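Local coordinates for p800 reaction center core protein (Heliobacterium modesticaldum, PDB 5V8K), which forms the membrane-spanning core of a homodimeric photosynthetic reaction center, holding bacteriochlorophylls among its helices and helping to bind a [4Fe-4S] cluster, at residues Ala128-Trp131 with Gly132-Met135; Ala263-Gly266 with His267-Met270; Ser403-Ser406 with Pro407-Lys411. One frame throughout, in Å; residues are numbered along the deposited sequence.

Contact 1 of 3, residues Ala128-Trp131 with Gly132-Met135. With GBF (Bacteriochlorophyll g), chain O.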
loop_
_atom_site.group_PDB
_atom_site.type_symbol
_atom_site.label_atom_id
_atom_site.label_comp_id
_atom_site.label_asym_id
_atom_site.label_seq_id
_atom_site.Cartn_x
_atom_site.Cartn_y
_atom_site.Cartn_z
ATOM N N ALA A 128 -5.973 -40.858 -22.114
ATOM C CA ALA A 128 -7.161 -41.154 -21.319
ATOM C C ALA A 128 -7.393 -42.656 -21.217
ATOM O O ALA A 128 -7.728 -43.165 -20.140
ATOM C CB ALA A 128 -8.385 -40.468 -21.908
ATOM N N THR A 129 -7.221 -43.380 -22.333
ATOM C CA THR A 129 -7.462 -44.825 -22.351
ATOM C C THR A 129 -6.443 -45.559 -21.493
ATOM O O THR A 129 -6.805 -46.398 -20.662
ATOM C CB THR A 129 -7.425 -45.341 -23.796
ATOM O OG1 THR A 129 -8.411 -44.646 -24.571
ATOM C CG2 THR A 129 -7.695 -46.847 -23.862
ATOM N N LEU A 130 -5.162 -45.241 -21.667
ATOM C CA LEU A 130 -4.127 -45.930 -20.906
ATOM C C LEU A 130 -4.277 -45.676 -19.412
ATOM O O LEU A 130 -4.012 -46.566 -18.592
ATOM C CB LEU A 130 -2.739 -45.503 -21.392
ATOM C CG LEU A 130 -2.298 -45.894 -22.803
ATOM C CD1 LEU A 130 -0.849 -45.491 -22.993
ATOM C CD2 LEU A 130 -2.497 -47.411 -23.033
ATOM N N TRP A 131 -4.709 -44.477 -19.025
ATOM C CA TRP A 131 -4.842 -44.229 -17.592
ATOM C C TRP A 131 -6.031 -44.984 -17.012
ATOM O O TRP A 131 -5.944 -45.519 -15.903
ATOM C CB TRP A 131 -4.969 -42.747 -17.287
ATOM C CG TRP A 131 -5.053 -42.543 -15.786
ATOM C CD1 TRP A 131 -6.118 -42.092 -15.065
ATOM C CD2 TRP A 131 -4.026 -42.859 -14.833
ATOM N NE1 TRP A 131 -5.802 -42.088 -13.720
ATOM C CE2 TRP A 131 -4.524 -42.553 -13.562
ATOM C CE3 TRP A 131 -2.728 -43.369 -14.941
ATOM C CZ2 TRP A 131 -3.764 -42.742 -12.398
ATOM C CZ3 TRP A 131 -1.977 -43.536 -13.792
ATOM C CH2 TRP A 131 -2.496 -43.242 -12.547
ATOM N N GLY A 132 -7.160 -45.003 -17.732
ATOM C CA GLY A 132 -8.250 -45.887 -17.356
ATOM C C GLY A 132 -7.806 -47.337 -17.190
ATOM O O GLY A 132 -8.247 -48.028 -16.268
ATOM N N LEU A 133 -6.935 -47.818 -18.094
ATOM C CA LEU A 133 -6.456 -49.201 -18.033
ATOM C C LEU A 133 -5.491 -49.399 -16.872
ATOM O O LEU A 133 -5.463 -50.472 -16.251
ATOM C CB LEU A 133 -5.767 -49.591 -19.350
ATOM C CG LEU A 133 -6.601 -49.637 -20.627
ATOM C CD1 LEU A 133 -5.713 -49.956 -21.816
ATOM C CD2 LEU A 133 -7.713 -50.648 -20.527
ATOM N N HIS A 134 -4.681 -48.383 -16.572
ATOM C CA HIS A 134 -3.807 -48.486 -15.408
ATOM C C HIS A 134 -4.624 -48.582 -14.126
ATOM O O HIS A 134 -4.358 -49.431 -13.258
ATOM C CB HIS A 134 -2.859 -47.292 -15.302
ATOM C CG HIS A 134 -2.164 -47.260 -13.985
ATOM N ND1 HIS A 134 -0.954 -47.877 -13.778
ATOM C CD2 HIS A 134 -2.558 -46.790 -12.779
ATOM C CE1 HIS A 134 -0.596 -47.731 -12.517
ATOM N NE2 HIS A 134 -1.559 -47.093 -11.883
ATOM N N MET A 135 -5.584 -47.675 -13.969
ATOM C CA MET A 135 -6.503 -47.737 -12.839
ATOM C C MET A 135 -7.133 -49.119 -12.749
ATOM O O MET A 135 -7.162 -49.741 -11.679
ATOM C CB MET A 135 -7.599 -46.681 -12.998
ATOM C CG MET A 135 -7.165 -45.204 -12.858
ATOM S SD MET A 135 -8.546 -44.039 -13.160
ATOM C CE MET A 135 -9.581 -44.488 -11.767
HETATM MG MG GBF O . 1.179 -47.750 -15.180
HETATM C CHA GBF O . 3.086 -48.762 -12.409
HETATM C CHB GBF O . 1.790 -44.626 -14.383
HETATM C CHC GBF O . -0.388 -46.948 -18.165
HETATM C CHD GBF O . 1.409 -51.160 -16.288
HETATM N NA GBF O . 2.128 -46.886 -13.672
HETATM C C1A GBF O . 2.692 -47.318 -12.525
HETATM C C2A GBF O . 3.585 -46.319 -11.840
HETATM C C3A GBF O . 2.751 -45.078 -12.220
HETATM C C4A GBF O . 2.203 -45.560 -13.524
HETATM C CMA GBF O . 1.604 -44.779 -11.271
HETATM C CAA GBF O . 5.009 -46.369 -12.378
HETATM C CBA GBF O . 5.793 -45.064 -12.464
HETATM C CGA GBF O . 6.916 -45.177 -13.467
HETATM O O1A GBF O . 7.410 -46.244 -13.773
HETATM O O2A GBF O . 7.268 -44.022 -14.246
HETATM N NB GBF O . 0.888 -46.000 -16.194
HETATM C C1B GBF O . 1.048 -44.798 -15.645
HETATM C C2B GBF O . 0.507 -43.832 -16.481
HETATM C C3B GBF O . -0.109 -44.501 -17.520
HETATM C C4B GBF O . 0.106 -45.865 -17.275
HETATM C CMB GBF O . 0.591 -42.350 -16.285
HETATM C CAB GBF O . -0.835 -43.927 -18.678
HETATM C CBB GBF O . -1.235 -42.690 -18.914
HETATM N NC GBF O . 0.626 -48.831 -16.821
HETATM C C1C GBF O . 0.002 -48.373 -17.909
HETATM C C2C GBF O . -0.402 -49.213 -19.067
HETATM C C3C GBF O . 0.213 -50.377 -18.387
HETATM C C4C GBF O . 0.763 -50.143 -17.135
HETATM C CMC GBF O . -1.921 -49.277 -19.174
HETATM C CAC GBF O . 0.231 -51.758 -18.956
HETATM C CBC GBF O . -0.351 -52.085 -20.311
HETATM N ND GBF O . 1.980 -49.525 -14.625
HETATM C C1D GBF O . 2.044 -50.791 -15.012
HETATM C C2D GBF O . 2.819 -51.910 -14.109
HETATM C C3D GBF O . 3.121 -50.926 -13.186
HETATM C C4D GBF O . 2.679 -49.600 -13.435
HETATM C CMD GBF O . 3.137 -53.376 -14.152
HETATM C CAD GBF O . 3.747 -50.939 -11.855
HETATM O OBD GBF O . 4.448 -51.769 -11.204
HETATM C CBD GBF O . 3.806 -49.550 -11.370
HETATM C CGD GBF O . 3.096 -49.407 -10.062
HETATM O O1D GBF O . 3.713 -49.043 -9.076
HETATM O O2D GBF O . 1.669 -49.702 -9.976
HETATM C CED GBF O . 0.754 -48.910 -9.213
HETATM C C1 GBF O . 8.626 -43.686 -14.451
HETATM C C2 GBF O . 8.857 -43.499 -15.930
HETATM C C3 GBF O . 8.830 -42.307 -16.524
HETATM C C4 GBF O . 8.543 -41.074 -15.738
HETATM C C5 GBF O . 9.058 -42.214 -18.012
HETATM C C6 GBF O . 10.522 -42.261 -18.417
HETATM C C7 GBF O . 10.568 -41.955 -19.900
HETATM C C8 GBF O . 11.706 -41.645 -20.539
HETATM C C9 GBF O . 13.002 -41.579 -19.766
HETATM C C10 GBF O . 11.671 -41.344 -22.017
#
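His134 and Trp131, three residues apart on helix 113-137, show how one turn of a helix can bind a pigment and brace its ligand together. His134 ND1 binds the bacteriochlorophyll magnesium at 2.6 Å. Its neighbour Trp131 runs alongside in the same direction, both side chains having CG trans to the backbone N (chi1 169° for His134, -178° for Trp131). The six-membered ring of Trp131 and the imidazole are nearly parallel, at 10°, but slid apart so that they barely overlap. The touch is therefore made at the rim, where Trp131 CZ3 lies 3.5 Å from His134 CD2. The same end of the indole meets the macrocycle, with Trp131 CE3 3.6 Å from C2B of the pigment, near the plane of the indole.

A second shell sets the indole. Met135 crosses it at about a right angle, laying CG over a face of the five-membered ring, 3.9 Å from its centroid, in a CH-pi contact. Its sulfur comes in obliquely, SD standing 3.4 Å from Trp131 NE1, a Met-aromatic contact. Trp131 NE1 also makes a weak hydrogen bond to a carbonyl oxygen of a further bacteriochlorophyll, and His169 meets the indole edge-to-face. Replacing Trp131 by an alanine would probably leave the His134 imidazole freer to rock on its metal and take the indole away from Met135.

The helix backbone holds both residues in place: His134 N bonds to Leu130 O at 2.8 Å, and Met135 N to Trp131 O at 2.9 Å. Leu130 adds its CB, 3.7 Å from CAB of the pigment, to the pocket wall. Axial histidine ligation of a chlorophyll from a transmembrane helix is characteristic of these reaction centers; at this site Trp131, one turn earlier, packs on both ligand and pigment.

Contact 2 of 3, residues Ala263-Gly266 with His267-Met270. With GBF (Bacteriochlorophyll g), chain B.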
loop_
_atom_site.group_PDB
_atom_site.type_symbol
_atom_site.label_atom_id
_atom_site.label_comp_id
_atom_site.label_asym_id
_atom_site.label_seq_id
_atom_site.Cartn_x
_atom_site.Cartn_y
_atom_site.Cartn_z
ATOM N N ALA A 263 -4.054 -25.834 -3.321
ATOM C CA ALA A 263 -4.243 -26.151 -4.728
ATOM C C ALA A 263 -5.270 -25.228 -5.367
ATOM O O ALA A 263 -5.128 -24.820 -6.527
ATOM C CB ALA A 263 -4.691 -27.587 -4.886
ATOM N N ILE A 264 -6.323 -24.913 -4.626
ATOM C CA ILE A 264 -7.380 -24.036 -5.120
ATOM C C ILE A 264 -6.820 -22.651 -5.400
ATOM O O ILE A 264 -7.071 -22.061 -6.451
ATOM C CB ILE A 264 -8.536 -23.986 -4.107
ATOM C CG1 ILE A 264 -9.322 -25.283 -4.190
ATOM C CG2 ILE A 264 -9.460 -22.776 -4.374
ATOM C CD1 ILE A 264 -10.325 -25.442 -3.106
ATOM N N LEU A 265 -6.053 -22.115 -4.461
ATOM C CA LEU A 265 -5.508 -20.790 -4.648
ATOM C C LEU A 265 -4.585 -20.762 -5.848
ATOM O O LEU A 265 -4.651 -19.829 -6.651
ATOM C CB LEU A 265 -4.811 -20.310 -3.384
ATOM C CG LEU A 265 -4.225 -18.894 -3.455
ATOM C CD1 LEU A 265 -5.308 -17.797 -3.792
ATOM C CD2 LEU A 265 -3.538 -18.576 -2.172
ATOM N N GLY A 266 -3.764 -21.810 -6.025
ATOM C CA GLY A 266 -2.936 -21.894 -7.214
ATOM C C GLY A 266 -3.728 -21.875 -8.504
ATOM O O GLY A 266 -3.353 -21.187 -9.454
ATOM N N HIS A 267 -4.840 -22.607 -8.555
ATOM C CA HIS A 267 -5.607 -22.690 -9.798
ATOM C C HIS A 267 -6.477 -21.453 -10.031
ATOM O O HIS A 267 -6.720 -21.087 -11.181
ATOM C CB HIS A 267 -6.456 -23.950 -9.812
ATOM C CG HIS A 267 -5.644 -25.190 -10.020
ATOM N ND1 HIS A 267 -4.916 -25.776 -9.010
ATOM C CD2 HIS A 267 -5.374 -25.903 -11.139
ATOM C CE1 HIS A 267 -4.261 -26.822 -9.490
ATOM N NE2 HIS A 267 -4.506 -26.904 -10.781
ATOM N N LEU A 268 -6.934 -20.806 -8.962
ATOM C CA LEU A 268 -7.626 -19.531 -9.089
ATOM C C LEU A 268 -6.716 -18.466 -9.684
ATOM O O LEU A 268 -7.100 -17.740 -10.609
ATOM C CB LEU A 268 -8.124 -19.101 -7.707
ATOM C CG LEU A 268 -8.648 -17.707 -7.588
ATOM C CD1 LEU A 268 -9.783 -17.540 -8.578
ATOM C CD2 LEU A 268 -9.063 -17.451 -6.146
ATOM N N VAL A 269 -5.538 -18.384 -9.120
ATOM C CA VAL A 269 -4.599 -17.365 -9.534
ATOM C C VAL A 269 -4.127 -17.607 -11.006
ATOM O O VAL A 269 -4.129 -16.737 -11.848
ATOM C CB VAL A 269 -3.346 -17.207 -8.626
ATOM C CG1 VAL A 269 -2.345 -16.251 -9.226
ATOM C CG2 VAL A 269 -3.707 -16.849 -7.194
ATOM N N MET A 270 -3.780 -18.845 -11.313
ATOM C CA MET A 270 -3.276 -19.170 -12.652
ATOM C C MET A 270 -4.403 -18.991 -13.680
ATOM O O MET A 270 -4.185 -18.649 -14.808
ATOM C CB MET A 270 -2.673 -20.602 -12.803
ATOM C CG MET A 270 -1.403 -20.857 -12.037
ATOM S SD MET A 270 -0.040 -20.013 -12.805
ATOM C CE MET A 270 1.296 -21.121 -12.505
HETATM MG MG GBF B . 3.912 -19.557 -9.619
HETATM C CHA GBF B . 2.280 -22.594 -8.881
HETATM C CHB GBF B . 2.799 -18.355 -6.744
HETATM C CHC GBF B . 6.365 -17.101 -10.005
HETATM C CHD GBF B . 5.327 -21.255 -12.479
HETATM N NA GBF B . 2.610 -20.204 -8.261
HETATM C C1A GBF B . 1.994 -21.381 -8.036
HETATM C C2A GBF B . 0.994 -21.484 -6.903
HETATM C C3A GBF B . 1.194 -20.096 -6.273
HETATM C C4A GBF B . 2.271 -19.522 -7.157
HETATM C CMA GBF B . -0.069 -19.212 -6.312
HETATM C CAA GBF B . 1.137 -22.653 -5.902
HETATM C CBA GBF B . 2.491 -22.761 -5.163
HETATM C CGA GBF B . 3.621 -23.179 -6.086
HETATM O O1A GBF B . 3.626 -24.245 -6.689
HETATM O O2A GBF B . 4.632 -22.215 -6.464
HETATM N NB GBF B . 4.523 -17.972 -8.493
HETATM C C1B GBF B . 3.918 -17.574 -7.367
HETATM C C2B GBF B . 4.580 -16.446 -6.895
HETATM C C3B GBF B . 5.571 -16.116 -7.822
HETATM C C4B GBF B . 5.464 -17.076 -8.828
HETATM C CMB GBF B . 4.226 -15.747 -5.610
HETATM C CAB GBF B . 6.553 -14.987 -7.790
HETATM C CBB GBF B . 6.806 -14.143 -6.810
HETATM N NC GBF B . 5.464 -19.273 -10.933
HETATM C C1C GBF B . 6.317 -18.231 -10.967
HETATM C C2C GBF B . 7.411 -18.043 -11.961
HETATM C C3C GBF B . 6.983 -19.313 -12.591
HETATM C C4C GBF B . 5.893 -19.967 -12.014
HETATM C CMC GBF B . 7.203 -16.777 -12.781
HETATM C CAC GBF B . 7.660 -19.882 -13.793
HETATM C CBC GBF B . 8.830 -19.188 -14.441
HETATM N ND GBF B . 3.825 -21.324 -10.567
HETATM C C1D GBF B . 4.390 -21.961 -11.590
HETATM C C2D GBF B . 4.161 -23.525 -11.845
HETATM C C3D GBF B . 3.334 -23.557 -10.723
HETATM C C4D GBF B . 3.140 -22.375 -9.973
HETATM C CMD GBF B . 4.635 -24.520 -12.861
HETATM C CAD GBF B . 2.494 -24.586 -10.091
HETATM O OBD GBF B . 2.384 -25.849 -10.263
HETATM C CBD GBF B . 1.700 -23.966 -8.976
HETATM C CGD GBF B . 0.202 -23.976 -9.229
HETATM O O1D GBF B . -0.571 -24.010 -8.299
HETATM O O2D GBF B . -0.386 -23.937 -10.561
HETATM C CED GBF B . -1.789 -24.173 -10.698
HETATM C C1 GBF B . 5.685 -22.575 -7.367
HETATM C C2 GBF B . 6.545 -21.343 -7.509
HETATM C C3 GBF B . 7.472 -21.200 -8.478
HETATM C C4 GBF B . 7.701 -22.299 -9.500
HETATM C C5 GBF B . 8.302 -19.925 -8.561
HETATM C C6 GBF B . 8.174 -18.973 -7.349
HETATM C C7 GBF B . 9.199 -17.860 -7.510
HETATM C C8 GBF B . 10.215 -17.623 -6.650
HETATM C C9 GBF B . 10.420 -18.450 -5.411
HETATM C C10 GBF B . 11.203 -16.516 -6.951
HETATM C C11 GBF B . 10.635 -15.153 -6.650
HETATM C C12 GBF B . 11.653 -14.091 -7.005
HETATM C C13 GBF B . 11.338 -12.783 -6.903
HETATM C C14 GBF B . 12.334 -11.713 -7.248
HETATM C C15 GBF B . 9.970 -12.345 -6.445
HETATM O O HOH W 1 2.243 -18.329 -11.063
#
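His267 folds back on the preceding turn and meets Ala263 twice. Its CB stands 3.6 Å from Ala263 O; CG then lies beside the backbone N and trans to the carbonyl carbon (chi1 -73°), which swings the ring toward that same oxygen. There His267 ND1 donates to Ala263 O at 2.7 Å, nearly straight at 169° and with the oxygen in the ring plane. The backbone His267 N reaches the same acceptor from the opposite face of the carbonyl, so two donors grip one oxygen. Over the centre of the imidazole sits the ester methyl CED of a bacteriochlorophyll, 3.7 Å above the plane. At the far end, NE2 ligates the magnesium of a different bacteriochlorophyll.

The first pigment also leans on the helix at Gly266, whose CA is 3.4 Å from its O1D; a CB there would run into that oxygen. One turn on, the bent chain of Met270 brings CE against one face of the macrocycle, 3.2 Å from ND, the face on which a water binds the magnesium.

With ND1 tied to a backbone carbonyl, the rotation of the imidazole is fixed, and the electron-rich acceptor probably makes NE2 a somewhat stronger magnesium ligand.

Contact 3 of 3, residues Ser403-Ser406 with Pro407-Lys411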
loop_
_atom_site.group_PDB
_atom_site.type_symbol
_atom_site.label_atom_id
_atom_site.label_comp_id
_atom_site.label_asym_id
_atom_site.label_seq_id
_atom_site.Cartn_x
_atom_site.Cartn_y
_atom_site.Cartn_z
ATOM N N SER A 403 -8.122 -0.008 -28.411
ATOM C CA SER A 403 -6.668 0.038 -28.525
ATOM C C SER A 403 -6.178 0.642 -29.836
ATOM O O SER A 403 -4.997 0.961 -29.952
ATOM C CB SER A 403 -6.090 -1.369 -28.334
ATOM O OG SER A 403 -6.136 -1.713 -26.952
ATOM N N LYS A 404 -7.067 0.885 -30.787
ATOM C CA LYS A 404 -6.732 1.614 -31.999
ATOM C C LYS A 404 -7.305 3.030 -31.973
ATOM O O LYS A 404 -6.560 4.010 -32.081
ATOM C CB LYS A 404 -7.258 0.840 -33.201
ATOM C CG LYS A 404 -7.015 1.512 -34.540
ATOM C CD LYS A 404 -5.570 1.454 -34.919
ATOM C CE LYS A 404 -5.423 1.682 -36.429
ATOM N NZ LYS A 404 -4.013 1.524 -36.815
ATOM N N VAL A 405 -8.628 3.159 -31.858
ATOM C CA VAL A 405 -9.250 4.458 -31.662
ATOM C C VAL A 405 -10.274 4.337 -30.545
ATOM O O VAL A 405 -10.727 3.245 -30.185
ATOM C CB VAL A 405 -9.893 5.023 -32.950
ATOM C CG1 VAL A 405 -8.867 5.181 -34.053
ATOM C CG2 VAL A 405 -11.013 4.140 -33.433
ATOM N N SER A 406 -10.575 5.473 -29.939
ATOM C CA SER A 406 -11.543 5.542 -28.864
ATOM C C SER A 406 -12.183 6.907 -28.889
ATOM O O SER A 406 -11.722 7.811 -29.620
ATOM C CB SER A 406 -10.889 5.277 -27.502
ATOM O OG SER A 406 -10.121 6.398 -27.119
ATOM N N PRO A 407 -13.258 7.125 -28.144
ATOM C CA PRO A 407 -13.817 8.475 -28.068
ATOM C C PRO A 407 -12.790 9.480 -27.571
ATOM O O PRO A 407 -12.834 10.644 -27.978
ATOM C CB PRO A 407 -15.001 8.321 -27.107
ATOM C CG PRO A 407 -15.308 6.858 -27.098
ATOM C CD PRO A 407 -14.067 6.139 -27.396
ATOM N N TRP A 408 -11.832 9.039 -26.750
ATOM C CA TRP A 408 -10.815 9.946 -26.230
ATOM C C TRP A 408 -9.845 10.394 -27.328
ATOM O O TRP A 408 -9.560 11.592 -27.452
ATOM C CB TRP A 408 -10.086 9.275 -25.057
ATOM C CG TRP A 408 -9.133 10.160 -24.375
ATOM C CD1 TRP A 408 -9.378 10.980 -23.295
ATOM C CD2 TRP A 408 -7.762 10.343 -24.722
ATOM N NE1 TRP A 408 -8.227 11.664 -22.958
ATOM C CE2 TRP A 408 -7.225 11.286 -23.816
ATOM C CE3 TRP A 408 -6.930 9.806 -25.726
ATOM C CZ2 TRP A 408 -5.909 11.719 -23.896
ATOM C CZ3 TRP A 408 -5.614 10.232 -25.800
ATOM C CH2 TRP A 408 -5.118 11.188 -24.899
ATOM N N THR A 409 -9.359 9.461 -28.169
ATOM C CA THR A 409 -8.423 9.848 -29.233
ATOM C C THR A 409 -9.095 10.777 -30.232
ATOM O O THR A 409 -8.465 11.691 -30.778
ATOM C CB THR A 409 -7.850 8.623 -29.979
ATOM O OG1 THR A 409 -8.896 7.886 -30.638
ATOM C CG2 THR A 409 -7.091 7.693 -29.056
ATOM N N THR A 410 -10.372 10.553 -30.503
ATOM C CA THR A 410 -11.112 11.488 -31.336
ATOM C C THR A 410 -11.314 12.835 -30.639
ATOM O O THR A 410 -11.111 13.894 -31.246
ATOM C CB THR A 410 -12.439 10.854 -31.734
ATOM O OG1 THR A 410 -12.170 9.766 -32.630
ATOM C CG2 THR A 410 -13.345 11.846 -32.427
ATOM N N LYS A 411 -11.711 12.824 -29.368
ATOM C CA LYS A 411 -11.866 14.069 -28.620
ATOM C C LYS A 411 -10.620 14.951 -28.697
ATOM O O LYS A 411 -10.726 16.173 -28.833
ATOM C CB LYS A 411 -12.185 13.767 -27.157
ATOM C CG LYS A 411 -12.366 15.015 -26.328
ATOM C CD LYS A 411 -12.550 14.722 -24.840
ATOM C CE LYS A 411 -12.762 16.026 -24.069
ATOM N NZ LYS A 411 -13.554 17.042 -24.849
#
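Ser406 OG receives two backbone N-H groups from the first turn of helix 407-411, a worked case of how a side chain closes the open start of a helix. Thr409 N approaches it at 3.3 Å and fairly straight (162°), whereas Trp408 N, at 3.2 Å, comes in at a strongly bent 127°. Both bonds are weak. The hydroxyl reaches them because it sits between the backbone N and the carbonyl carbon (chi1 74°), turned over the helix end. A third group holds the same oxygen: Glu548 of the second subunit is hydrogen-bonded to Ser406 OG, so the cap also belongs to the dimer interface.

The main chain of Ser406 begins the regular helical pattern. Its carbonyl oxygen takes the N-H of Thr410 at 3.2 Å, almost linearly. Thr409 turns its hydroxyl back over the same residue, with OG1 3.0 Å from Ser406 O and flanked by the Val405 side chain, whose CB is 3.8 Å from Thr409 OG1. Pro407, the first helical residue, has no N-H that would need a partner, and its bonded ring sits close against the capping serine, Pro407 CD lying 3.3 Å from Ser406 CB.

Outward from the cap, Thr410 OG1 bonds to His311, while Pro407 rests on helix 311-344 and on Met551 of the second subunit. The Trp408 side chain leads away from the turn, its NE1 bonded to Asp547 of the second subunit and its nearest atoms about 9 Å from the iron-sulfur cluster. Serine at the N-cap, proline directly after it and N-H groups folded onto the serine hydroxyl form a helix N-cap, its two capping bonds weak, built into the subunit interface near the cluster.

Along the chain the three contacts come in series, and none nests in or crosses another. Each closes only a short turn: contact 1 within helix 113-137, contact 2 within helix 258-291, and contact 3 where the loop after helix 376-401 enters helix 407-411. Contact 2 lies near the middle of the chain, its centre about 27 Å from that of contact 1 and about 36 Å from that of contact 3. The outer two are on opposite sides of the chain's centre, about 55 Å apart between centres. No two touch: contact 1 meets helix 162-186, contact 2 helices 200-224, 449-459 and 575-599, and contact 3 helix 311-344 and the second subunit.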